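Local structure of aldehyde Dehydrogenase (Burkholderia cenocepacia, 4O6R) at residues 29-37 and 364-372; 281-289 and 389-397. The protein probably oxidises aldehydes to carboxylic acids with NAD(P)+ as electron acceptor, and binds adenosine monophosphate in a nucleotide pocket. All blocks are in the same frame, centred on the assembly; numbering follows the deposited sequence.

Interaction 1: 29-37 and 364-372; sequences DVLNPHDGS and PALANGYYV
P33 and Y370 form the close-packed end of a contact between the turn of a β-hairpin and a long loop. The hairpin pairs strands 27-32 and 37-43; the loop joins strands 353-356 and 375-378 of the seven-stranded sheet. The loop's Y370 N donates to P33 O (3.0 Å, 154° at the hydrogen). The same oxygen lies over one face of the Y370 ring, offset toward its rim, while P33 CB packs 3.5 Å from Y370 CD2. With CG anti to the carbonyl carbon (chi1 -46°), the ring of Y370 runs along the hairpin turn until its hydroxyl meets L31 CD1 and G36 CA. G369 fits closely against the turn, its CA 3.0 Å from H34 O. Two successive Asx turns, at N32 and D35, shape the hairpin end.

Toward solvent the fit loosens. Exposed A365 and N368 reach H34 through water: one molecule donates to both H34 O and A365 O and accepts from N368 N, and a second links H34 NE2 with A365 O. H34 spans the two regimes. Its ring meets that of Y371 rim to rim, planes almost perpendicular, and H34 ND1 shares a nearly straight hydrogen bond of 2.7 Å with Y371 OH, in the plane of both rings.

Interaction 2: 281-289 and 389-397; sequences IFHNQGQAC and EEVFGPFVT
F392 lays one face of its ring over the backbone of Q287 and A288. Q287 CA stands 3.9 Å from the ring centroid, only 13° off the normal, a CH-π contact, and A288 N lies 3.5 Å from F392 CE1 over the same face. A chi1 of -152° puts the ring there, with CG roughly anti to the backbone N. Beyond the ring, E390 extends so that OE2 comes 3.7 Å from C289 CA, and a water donates both to this oxygen and to A288 O. Segment 281-289 carries the F-x-N-x-G-Q-x-C signature of aldehyde dehydrogenases, in which the cysteine is the nucleophile; C289 probably has that role. The approach to it is held from within: Q287 NE2 and N284 ND2 each bond to the other residue's carbonyl, while Q287 OE1 accepts from T332 N. Glycine permits close backbone contact, with G286 CA pointing a hydrogen at G393 O (3.4 Å, 163°). Next to it, P394 CD presses to 3.1 Å from Q285 O. At the helix end, F282 turns a ring edge to P394 O, I281 CG2 covers the centre of one F282 face, and I281 CG1 packs 3.8 Å from V396 CB on strand 395-401.

Overall arrangement
The pair illustrates how contact chemistry follows depth. Interaction 1 lies near the periphery, about 24 Å from the chain centre, and mixes direct hydrogen bonds with bridging waters. Interaction 2 is buried, about 14 Å from that centre and near the bound AMP; it relies on aromatic, aliphatic and C-H contacts, with a single water bridge. They share no segment, and their centres are about 19 Å apart, yet both lead to one sheet: 364-372 runs toward strand 375-378, the parallel neighbour of strand 395-401, which 389-397 enters. V372 CG1 meets P394 CG at 3.7 Å, so the surface loop rests directly on the core contact.

Interaction 1: 29-37 and 364-372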
ATOM      1  N   ASP A  29      41.376   5.548  23.125  1.00 16.70           N
ATOM      2  CA  ASP A  29      42.203   6.258  22.143  1.00 16.88           C
ATOM      3  C   ASP A  29      41.659   5.994  20.732  1.00 15.82           C
ATOM      4  O   ASP A  29      41.380   4.847  20.386  1.00 15.46           O
ATOM      5  CB  ASP A  29      43.671   5.809  22.211  1.00 17.74           C
ATOM      6  CG  ASP A  29      44.442   6.395  23.389  1.00 19.13           C
ATOM      7  OD1 ASP A  29      43.896   7.108  24.255  1.00 19.42           O
ATOM      8  OD2 ASP A  29      45.656   6.132  23.436  1.00 19.99           O
ATOM      9  N   VAL A  30      41.503   7.059  19.942  1.00 15.17           N
ATOM     10  CA  VAL A  30      41.026   6.958  18.568  1.00 14.31           C
ATOM     11  C   VAL A  30      42.218   7.189  17.678  1.00 14.43           C
ATOM     12  O   VAL A  30      42.891   8.214  17.795  1.00 14.86           O
ATOM     13  CB  VAL A  30      39.947   7.985  18.248  1.00 13.96           C
ATOM     14  CG1 VAL A  30      39.527   7.884  16.778  1.00 13.43           C
ATOM     15  CG2 VAL A  30      38.753   7.761  19.174  1.00 13.87           C
ATOM     16  N   LEU A  31      42.482   6.227  16.809  1.00 14.16           N
ATOM     17  CA  LEU A  31      43.684   6.233  15.993  1.00 14.81           C
ATOM     18  C   LEU A  31      43.402   6.672  14.554  1.00 14.46           C
ATOM     19  O   LEU A  31      42.296   6.439  14.004  1.00 14.29           O
ATOM     20  CB  LEU A  31      44.393   4.866  16.020  1.00 15.28           C
ATOM     21  CG  LEU A  31      44.709   4.284  17.407  1.00 15.78           C
ATOM     22  CD1 LEU A  31      45.496   2.988  17.296  1.00 16.23           C
ATOM     23  CD2 LEU A  31      45.492   5.309  18.204  1.00 16.45           C
ATOM     24  N   ASN A  32      44.410   7.306  13.971  1.00 14.69           N
ATOM     25  CA  ASN A  32      44.448   7.609  12.559  1.00 14.63           C
ATOM     26  C   ASN A  32      45.086   6.425  11.837  1.00 14.68           C
ATOM     27  O   ASN A  32      46.260   6.162  12.027  1.00 14.92           O
ATOM     28  CB  ASN A  32      45.286   8.864  12.334  1.00 15.36           C
ATOM     29  CG  ASN A  32      45.364   9.271  10.869  1.00 15.54           C
ATOM     30  OD1 ASN A  32      45.012   8.504   9.972  1.00 15.14           O
ATOM     31  ND2 ASN A  32      45.811  10.512  10.628  1.00 16.18           N
ATOM     32  N   PRO A  33      44.322   5.714  10.994  1.00 14.11           N
ATOM     33  CA  PRO A  33      44.882   4.552  10.283  1.00 14.26           C
ATOM     34  C   PRO A  33      45.951   4.846   9.227  1.00 14.50           C
ATOM     35  O   PRO A  33      46.641   3.927   8.794  1.00 14.78           O
ATOM     36  CB  PRO A  33      43.665   3.897   9.672  1.00 13.94           C
ATOM     37  CG  PRO A  33      42.687   5.009   9.493  1.00 13.53           C
ATOM     38  CD  PRO A  33      42.955   6.026  10.564  1.00 13.75           C
ATOM     39  N   HIS A  34      46.166   6.105   8.863  1.00 14.54           N
ATOM     40  CA  HIS A  34      47.291   6.447   7.980  1.00 15.03           C
ATOM     41  C   HIS A  34      48.654   6.255   8.640  1.00 15.63           C
ATOM     42  O   HIS A  34      49.641   5.864   7.986  1.00 15.61           O
ATOM     43  CB  HIS A  34      47.142   7.872   7.438  1.00 15.15           C
ATOM     44  CG  HIS A  34      48.379   8.414   6.804  1.00 15.87           C
ATOM     45  ND1 HIS A  34      48.852   7.954   5.597  1.00 16.24           N
ATOM     46  CD2 HIS A  34      49.244   9.375   7.209  1.00 16.52           C
ATOM     47  CE1 HIS A  34      49.963   8.604   5.287  1.00 16.84           C
ATOM     48  NE2 HIS A  34      50.224   9.468   6.249  1.00 17.06           N
ATOM     49  N   ASP A  35      48.713   6.533   9.938  1.00 15.99           N
ATOM     50  CA  ASP A  35      49.994   6.497  10.656  1.00 16.89           C
ATOM     51  C   ASP A  35      49.980   5.952  12.074  1.00 17.06           C
ATOM     52  O   ASP A  35      50.993   6.011  12.746  1.00 17.64           O
ATOM     53  CB  ASP A  35      50.635   7.886  10.654  1.00 17.76           C
ATOM     54  CG  ASP A  35      49.788   8.935  11.333  1.00 17.89           C
ATOM     55  OD1 ASP A  35      48.803   8.591  11.996  1.00 17.23           O
ATOM     56  OD2 ASP A  35      50.111  10.137  11.165  1.00 18.97           O
ATOM     57  N   GLY A  36      48.854   5.437  12.537  1.00 16.57           N
ATOM     58  CA  GLY A  36      48.752   4.871  13.876  1.00 16.96           C
ATOM     59  C   GLY A  36      48.770   5.902  14.985  1.00 17.47           C
ATOM     60  O   GLY A  36      48.879   5.548  16.163  1.00 18.11           O
ATOM     61  N   SER A  37      48.661   7.177  14.637  1.00 17.52           N
ATOM     62  CA  SER A  37      48.789   8.243  15.638  1.00 17.66           C
ATOM     63  C   SER A  37      47.442   8.407  16.336  1.00 17.08           C
ATOM     64  O   SER A  37      46.396   8.017  15.818  1.00 15.94           O
ATOM     65  CB  SER A  37      49.273   9.558  14.997  1.00 17.83           C
ATOM     66  OG  SER A  37      48.289  10.092  14.130  1.00 17.34           O
ATOM     67  N   PRO A 364      57.702   4.101   1.844  1.00 29.34           N
ATOM     68  CA  PRO A 364      58.021   4.239   3.270  1.00 28.41           C
ATOM     69  C   PRO A 364      57.158   5.259   4.018  1.00 27.16           C
ATOM     70  O   PRO A 364      57.063   5.181   5.239  1.00 26.97           O
ATOM     71  CB  PRO A 364      59.483   4.704   3.272  1.00 30.12           C
ATOM     72  CG  PRO A 364      59.996   4.423   1.899  1.00 30.71           C
ATOM     73  CD  PRO A 364      58.829   4.500   0.976  1.00 30.38           C
ATOM     74  N   ALA A 365      56.548   6.207   3.306  1.00 25.35           N
ATOM     75  CA  ALA A 365      55.649   7.183   3.933  1.00 24.48           C
ATOM     76  C   ALA A 365      54.351   6.539   4.464  1.00 22.75           C
ATOM     77  O   ALA A 365      53.674   7.118   5.309  1.00 22.39           O
ATOM     78  CB  ALA A 365      55.311   8.287   2.949  1.00 24.77           C
ATOM     79  N   LEU A 366      54.023   5.356   3.941  1.00 21.31           N
ATOM     80  CA  LEU A 366      52.883   4.562   4.366  1.00 19.87           C
ATOM     81  C   LEU A 366      53.212   3.509   5.439  1.00 19.61           C
ATOM     82  O   LEU A 366      52.320   2.777   5.883  1.00 18.74           O
ATOM     83  CB  LEU A 366      52.288   3.860   3.133  1.00 19.42           C
ATOM     84  CG  LEU A 366      51.947   4.781   1.938  1.00 19.37           C
ATOM     85  CD1 LEU A 366      51.122   4.048   0.885  1.00 18.82           C
ATOM     86  CD2 LEU A 366      51.213   6.025   2.418  1.00 19.59           C
ATOM     87  N   ALA A 367      54.469   3.438   5.880  1.00 19.69           N
ATOM     88  CA  ALA A 367      54.926   2.320   6.726  1.00 19.66           C
ATOM     89  C   ALA A 367      54.206   2.203   8.073  1.00 19.28           C
ATOM     90  O   ALA A 367      54.088   1.103   8.612  1.00 19.40           O
ATOM     91  CB  ALA A 367      56.436   2.407   6.955  1.00 20.70           C
ATOM     92  N   ASN A 368      53.709   3.315   8.613  1.00 18.90           N
ATOM     93  CA  ASN A 368      53.045   3.297   9.915  1.00 18.57           C
ATOM     94  C   ASN A 368      51.525   3.183   9.840  1.00 17.12           C
ATOM     95  O   ASN A 368      50.857   3.184  10.869  1.00 17.06           O
ATOM     96  CB  ASN A 368      53.422   4.537  10.689  1.00 19.64           C
ATOM     97  CG  ASN A 368      54.869   4.541  11.082  1.00 20.87           C
ATOM     98  OD1 ASN A 368      55.543   5.539  10.925  1.00 22.70           O
ATOM     99  ND2 ASN A 368      55.359   3.421  11.576  1.00 20.96           N
ATOM    100  N   GLY A 369      50.997   3.057   8.628  1.00 15.99           N
ATOM    101  CA  GLY A 369      49.576   2.917   8.417  1.00 15.05           C
ATOM    102  C   GLY A 369      49.167   1.503   8.073  1.00 14.32           C
ATOM    103  O   GLY A 369      50.016   0.657   7.742  1.00 14.36           O
ATOM    104  N   TYR A 370      47.853   1.265   8.086  1.00 13.47           N
ATOM    105  CA  TYR A 370      47.323  -0.087   7.982  1.00 13.00           C
ATOM    106  C   TYR A 370      47.014  -0.435   6.531  1.00 12.49           C
ATOM    107  O   TYR A 370      45.920  -0.861   6.195  1.00 11.90           O
ATOM    108  CB  TYR A 370      46.100  -0.239   8.865  1.00 12.89           C
ATOM    109  CG  TYR A 370      46.277   0.323  10.254  1.00 13.41           C
ATOM    110  CD1 TYR A 370      47.464   0.154  10.966  1.00 14.03           C
ATOM    111  CD2 TYR A 370      45.235   1.014  10.878  1.00 13.43           C
ATOM    112  CE1 TYR A 370      47.605   0.681  12.255  1.00 14.68           C
ATOM    113  CE2 TYR A 370      45.378   1.541  12.145  1.00 14.11           C
ATOM    114  CZ  TYR A 370      46.549   1.360  12.834  1.00 14.65           C
ATOM    115  OH  TYR A 370      46.653   1.871  14.089  1.00 15.52           O
ATOM    116  N   TYR A 371      48.034  -0.288   5.682  1.00 12.54           N
ATOM    117  CA  TYR A 371      47.874  -0.393   4.233  1.00 12.23           C
ATOM    118  C   TYR A 371      48.138  -1.780   3.669  1.00 12.34           C
ATOM    119  O   TYR A 371      49.123  -2.456   4.035  1.00 12.57           O
ATOM    120  CB  TYR A 371      48.815   0.574   3.515  1.00 12.43           C
ATOM    121  CG  TYR A 371      48.483   2.043   3.677  1.00 12.36           C
ATOM    122  CD1 TYR A 371      47.573   2.677   2.811  1.00 11.97           C
ATOM    123  CD2 TYR A 371      49.085   2.805   4.666  1.00 12.64           C
ATOM    124  CE1 TYR A 371      47.269   4.019   2.958  1.00 12.05           C
ATOM    125  CE2 TYR A 371      48.800   4.153   4.794  1.00 12.75           C
ATOM    126  CZ  TYR A 371      47.892   4.752   3.953  1.00 12.43           C
ATOM    127  OH  TYR A 371      47.628   6.101   4.077  1.00 12.46           O
ATOM    128  N   VAL A 372      47.275  -2.184   2.749  1.00 12.28           N
ATOM    129  CA  VAL A 372      47.513  -3.370   1.946  1.00 12.61           C
ATOM    130  C   VAL A 372      47.108  -3.091   0.498  1.00 12.62           C
ATOM    131  O   VAL A 372      46.153  -2.350   0.240  1.00 12.57           O
ATOM    132  CB  VAL A 372      46.814  -4.604   2.555  1.00 12.62           C
ATOM    133  CG1 VAL A 372      45.316  -4.457   2.583  1.00 12.23           C
ATOM    134  CG2 VAL A 372      47.196  -5.867   1.807  1.00 12.87           C
TER
HETATM  135  O   HOH W   1      52.394   6.021   7.585  1.00 14.48           O
HETATM  136  O   HOH W   2      53.161  10.018   5.261  1.00 32.42           O

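Interaction 2: 281-289 and 389-397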
ATOM      1  N   ILE A 281      34.721  -4.340  -5.188  1.00  9.05           N
ATOM      2  CA  ILE A 281      35.593  -4.869  -4.136  1.00  9.46           C
ATOM      3  C   ILE A 281      36.599  -3.858  -3.607  1.00 10.06           C
ATOM      4  O   ILE A 281      36.931  -3.928  -2.430  1.00 11.27           O
ATOM      5  CB  ILE A 281      36.292  -6.167  -4.551  1.00  9.55           C
ATOM      6  CG1 ILE A 281      37.021  -6.860  -3.371  1.00  9.72           C
ATOM      7  CG2 ILE A 281      37.283  -5.915  -5.680  1.00  9.53           C
ATOM      8  CD1 ILE A 281      36.141  -7.186  -2.170  1.00  9.81           C
ATOM      9  N   PHE A 282      37.066  -2.913  -4.420  1.00 10.10           N
ATOM     10  CA  PHE A 282      38.120  -2.001  -3.948  1.00 10.46           C
ATOM     11  C   PHE A 282      37.625  -0.714  -3.331  1.00 10.59           C
ATOM     12  O   PHE A 282      38.342  -0.139  -2.502  1.00 11.22           O
ATOM     13  CB  PHE A 282      39.188  -1.780  -5.032  1.00 10.61           C
ATOM     14  CG  PHE A 282      39.814  -3.073  -5.494  1.00 10.64           C
ATOM     15  CD1 PHE A 282      40.280  -4.005  -4.560  1.00 10.74           C
ATOM     16  CD2 PHE A 282      39.898  -3.395  -6.826  1.00 10.75           C
ATOM     17  CE1 PHE A 282      40.813  -5.210  -4.957  1.00 10.75           C
ATOM     18  CE2 PHE A 282      40.439  -4.596  -7.222  1.00 10.80           C
ATOM     19  CZ  PHE A 282      40.894  -5.510  -6.299  1.00 10.88           C
ATOM     20  N   HIS A 283      36.411  -0.282  -3.671  1.00 10.18           N
ATOM     21  CA  HIS A 283      35.855   0.876  -2.991  1.00 10.28           C
ATOM     22  C   HIS A 283      35.767   0.570  -1.514  1.00 10.04           C
ATOM     23  O   HIS A 283      35.430  -0.544  -1.124  1.00  9.64           O
ATOM     24  CB  HIS A 283      34.486   1.289  -3.514  1.00 10.31           C
ATOM     25  CG  HIS A 283      33.789   2.274  -2.630  1.00 10.45           C
ATOM     26  ND1 HIS A 283      32.713   1.936  -1.854  1.00 10.57           N
ATOM     27  CD2 HIS A 283      34.057   3.574  -2.348  1.00 10.81           C
ATOM     28  CE1 HIS A 283      32.302   2.989  -1.166  1.00 10.79           C
ATOM     29  NE2 HIS A 283      33.120   3.990  -1.431  1.00 11.10           N
ATOM     30  N   ASN A 284      36.106   1.567  -0.711  1.00 10.28           N
ATOM     31  CA  ASN A 284      36.088   1.492   0.754  1.00 10.55           C
ATOM     32  C   ASN A 284      37.073   0.459   1.267  1.00 10.40           C
ATOM     33  O   ASN A 284      36.922  -0.089   2.369  1.00 10.05           O
ATOM     34  CB  ASN A 284      34.688   1.234   1.327  1.00 10.88           C
ATOM     35  CG  ASN A 284      34.438   2.046   2.585  1.00 11.51           C
ATOM     36  OD1 ASN A 284      34.637   3.264   2.568  1.00 12.34           O
ATOM     37  ND2 ASN A 284      34.026   1.392   3.689  1.00 11.50           N
ATOM     38  N   GLN A 285      38.091   0.197   0.450  1.00 10.25           N
ATOM     39  CA  GLN A 285      39.108  -0.763   0.804  1.00 10.63           C
ATOM     40  C   GLN A 285      38.508  -2.169   1.020  1.00 10.11           C
ATOM     41  O   GLN A 285      39.006  -2.971   1.809  1.00 10.07           O
ATOM     42  CB  GLN A 285      39.853  -0.278   2.048  1.00 11.00           C
ATOM     43  CG  GLN A 285      40.641   1.026   1.896  1.00 11.85           C
ATOM     44  CD  GLN A 285      39.822   2.275   1.604  1.00 12.18           C
ATOM     45  OE1 GLN A 285      39.944   2.865   0.520  1.00 12.39           O
ATOM     46  NE2 GLN A 285      38.963   2.680   2.556  1.00 12.52           N
ATOM     47  N   GLY A 286      37.424  -2.465   0.326  1.00  9.99           N
ATOM     48  CA  GLY A 286      36.720  -3.725   0.548  1.00  9.95           C
ATOM     49  C   GLY A 286      35.995  -3.896   1.866  1.00 10.35           C
ATOM     50  O   GLY A 286      35.467  -4.992   2.154  1.00 10.60           O
ATOM     51  N   GLN A 287      35.891  -2.820   2.643  1.00 10.60           N
ATOM     52  CA  GLN A 287      35.296  -2.872   3.963  1.00 11.02           C
ATOM     53  C   GLN A 287      33.812  -2.519   3.835  1.00 11.26           C
ATOM     54  O   GLN A 287      33.349  -1.424   4.195  1.00 11.27           O
ATOM     55  CB  GLN A 287      36.027  -1.916   4.911  1.00 11.20           C
ATOM     56  CG  GLN A 287      37.506  -2.221   5.060  1.00 11.22           C
ATOM     57  CD  GLN A 287      38.296  -1.076   5.712  1.00 11.51           C
ATOM     58  OE1 GLN A 287      39.079  -1.290   6.633  1.00 11.50           O
ATOM     59  NE2 GLN A 287      38.075   0.132   5.238  1.00 11.61           N
ATOM     60  N   ALA A 288      33.092  -3.461   3.229  1.00 11.29           N
ATOM     61  CA  ALA A 288      31.703  -3.297   2.904  1.00 11.14           C
ATOM     62  C   ALA A 288      31.090  -4.676   2.967  1.00 11.05           C
ATOM     63  O   ALA A 288      31.572  -5.600   2.338  1.00 10.54           O
ATOM     64  CB  ALA A 288      31.532  -2.695   1.505  1.00 11.15           C
ATOM     65  N   CYS A 289      30.018  -4.827   3.726  0.50 11.62           N
ATOM     66  CA  CYS A 289      29.425  -6.138   3.858  0.50 12.18           C
ATOM     67  C   CYS A 289      28.809  -6.599   2.528  0.50 11.38           C
ATOM     68  O   CYS A 289      28.601  -7.794   2.344  0.50 11.46           O
ATOM     69  CB  CYS A 289      28.414  -6.162   5.006  0.50 13.23           C
ATOM     70  SG  CYS A 289      29.099  -5.667   6.617  0.50 15.32           S
ATOM     71  N   GLU A 389      34.918 -17.489   3.606  1.00 14.28           N
ATOM     72  CA  GLU A 389      34.956 -16.669   4.799  1.00 14.24           C
ATOM     73  C   GLU A 389      35.084 -15.201   4.439  1.00 14.80           C
ATOM     74  O   GLU A 389      35.759 -14.855   3.471  1.00 14.10           O
ATOM     75  CB  GLU A 389      36.131 -17.113   5.683  1.00 14.28           C
ATOM     76  CG  GLU A 389      36.012 -18.565   6.100  1.00 14.60           C
ATOM     77  CD  GLU A 389      37.200 -19.090   6.899  1.00 14.83           C
ATOM     78  OE1 GLU A 389      37.968 -18.285   7.450  1.00 14.33           O
ATOM     79  OE2 GLU A 389      37.356 -20.330   6.974  1.00 15.37           O
ATOM     80  N   GLU A 390      34.452 -14.336   5.224  1.00 15.76           N
ATOM     81  CA  GLU A 390      34.480 -12.898   4.965  1.00 17.81           C
ATOM     82  C   GLU A 390      35.880 -12.375   5.305  1.00 17.82           C
ATOM     83  O   GLU A 390      36.364 -12.557   6.430  1.00 18.59           O
ATOM     84  CB  GLU A 390      33.371 -12.139   5.767  1.00 19.42           C
ATOM     85  CG  GLU A 390      33.070 -10.725   5.225  1.00 21.34           C
ATOM     86  CD  GLU A 390      31.766 -10.067   5.739  1.00 23.20           C
ATOM     87  OE1 GLU A 390      31.201 -10.559   6.763  1.00 24.23           O
ATOM     88  OE2 GLU A 390      31.311  -9.032   5.117  1.00 22.20           O
ATOM     89  N   VAL A 391      36.564 -11.804   4.319  1.00 16.98           N
ATOM     90  CA  VAL A 391      37.895 -11.206   4.536  1.00 17.40           C
ATOM     91  C   VAL A 391      37.739  -9.700   4.848  1.00 17.98           C
ATOM     92  O   VAL A 391      38.431  -9.132   5.673  1.00 17.96           O
ATOM     93  CB  VAL A 391      38.801 -11.467   3.315  1.00 17.08           C
ATOM     94  CG1 VAL A 391      40.175 -10.829   3.482  1.00 17.49           C
ATOM     95  CG2 VAL A 391      38.951 -12.957   3.097  1.00 17.37           C
ATOM     96  N   PHE A 392      36.793  -9.047   4.186  1.00 19.39           N
ATOM     97  CA  PHE A 392      36.397  -7.654   4.531  1.00 18.99           C
ATOM     98  C   PHE A 392      37.534  -6.681   4.236  1.00 18.14           C
ATOM     99  O   PHE A 392      37.655  -5.668   4.903  1.00 19.47           O
ATOM    100  CB  PHE A 392      35.956  -7.538   6.009  1.00 19.52           C
ATOM    101  CG  PHE A 392      34.951  -6.443   6.274  1.00 19.25           C
ATOM    102  CD1 PHE A 392      33.673  -6.531   5.771  1.00 19.75           C
ATOM    103  CD2 PHE A 392      35.274  -5.346   7.057  1.00 19.88           C
ATOM    104  CE1 PHE A 392      32.727  -5.550   6.033  1.00 19.18           C
ATOM    105  CE2 PHE A 392      34.336  -4.344   7.324  1.00 19.67           C
ATOM    106  CZ  PHE A 392      33.065  -4.446   6.810  1.00 19.90           C
ATOM    107  N   GLY A 393      38.358  -6.997   3.242  1.00 16.48           N
ATOM    108  CA  GLY A 393      39.483  -6.127   2.837  1.00 14.95           C
ATOM    109  C   GLY A 393      39.457  -6.034   1.326  1.00 13.62           C
ATOM    110  O   GLY A 393      38.530  -6.597   0.684  1.00 12.93           O
ATOM    111  N   PRO A 394      40.462  -5.360   0.737  1.00 12.60           N
ATOM    112  CA  PRO A 394      40.461  -5.123  -0.703  1.00 11.93           C
ATOM    113  C   PRO A 394      40.981  -6.384  -1.368  1.00 11.58           C
ATOM    114  O   PRO A 394      42.094  -6.411  -1.880  1.00 11.16           O
ATOM    115  CB  PRO A 394      41.440  -3.959  -0.868  1.00 12.34           C
ATOM    116  CG  PRO A 394      42.419  -4.143   0.256  1.00 12.82           C
ATOM    117  CD  PRO A 394      41.588  -4.686   1.406  1.00 12.69           C
ATOM    118  N   PHE A 395      40.168  -7.432  -1.305  1.00 10.68           N
ATOM    119  CA  PHE A 395      40.626  -8.791  -1.519  1.00 10.65           C
ATOM    120  C   PHE A 395      39.524  -9.531  -2.248  1.00  9.93           C
ATOM    121  O   PHE A 395      38.467  -9.710  -1.711  1.00  9.53           O
ATOM    122  CB  PHE A 395      40.896  -9.432  -0.140  1.00 10.99           C
ATOM    123  CG  PHE A 395      41.448 -10.824  -0.177  1.00 11.47           C
ATOM    124  CD1 PHE A 395      40.698 -11.887  -0.685  1.00 11.63           C
ATOM    125  CD2 PHE A 395      42.690 -11.107   0.371  1.00 11.88           C
ATOM    126  CE1 PHE A 395      41.213 -13.170  -0.693  1.00 12.20           C
ATOM    127  CE2 PHE A 395      43.192 -12.397   0.391  1.00 12.46           C
ATOM    128  CZ  PHE A 395      42.466 -13.438  -0.145  1.00 12.23           C
ATOM    129  N   VAL A 396      39.772  -9.940  -3.480  1.00  9.66           N
ATOM    130  CA  VAL A 396      38.741 -10.648  -4.254  1.00  9.54           C
ATOM    131  C   VAL A 396      39.203 -12.053  -4.639  1.00  9.42           C
ATOM    132  O   VAL A 396      40.360 -12.263  -4.990  1.00  9.38           O
ATOM    133  CB  VAL A 396      38.274  -9.812  -5.482  1.00  9.55           C
ATOM    134  CG1 VAL A 396      39.441  -9.484  -6.408  1.00  9.83           C
ATOM    135  CG2 VAL A 396      37.113 -10.499  -6.215  1.00  9.63           C
ATOM    136  N   THR A 397      38.294 -13.007  -4.497  1.00  9.02           N
ATOM    137  CA  THR A 397      38.533 -14.388  -4.847  1.00  9.18           C
ATOM    138  C   THR A 397      37.829 -14.736  -6.157  1.00  9.09           C
ATOM    139  O   THR A 397      36.630 -14.502  -6.305  1.00  8.69           O
ATOM    140  CB  THR A 397      38.067 -15.318  -3.736  1.00  9.47           C
ATOM    141  OG1 THR A 397      38.746 -14.956  -2.518  1.00  9.66           O
ATOM    142  CG2 THR A 397      38.376 -16.783  -4.102  1.00  9.77           C
TER
HETATM  143  O   HOH W   3      32.708  -8.066   2.653  1.00 18.29           O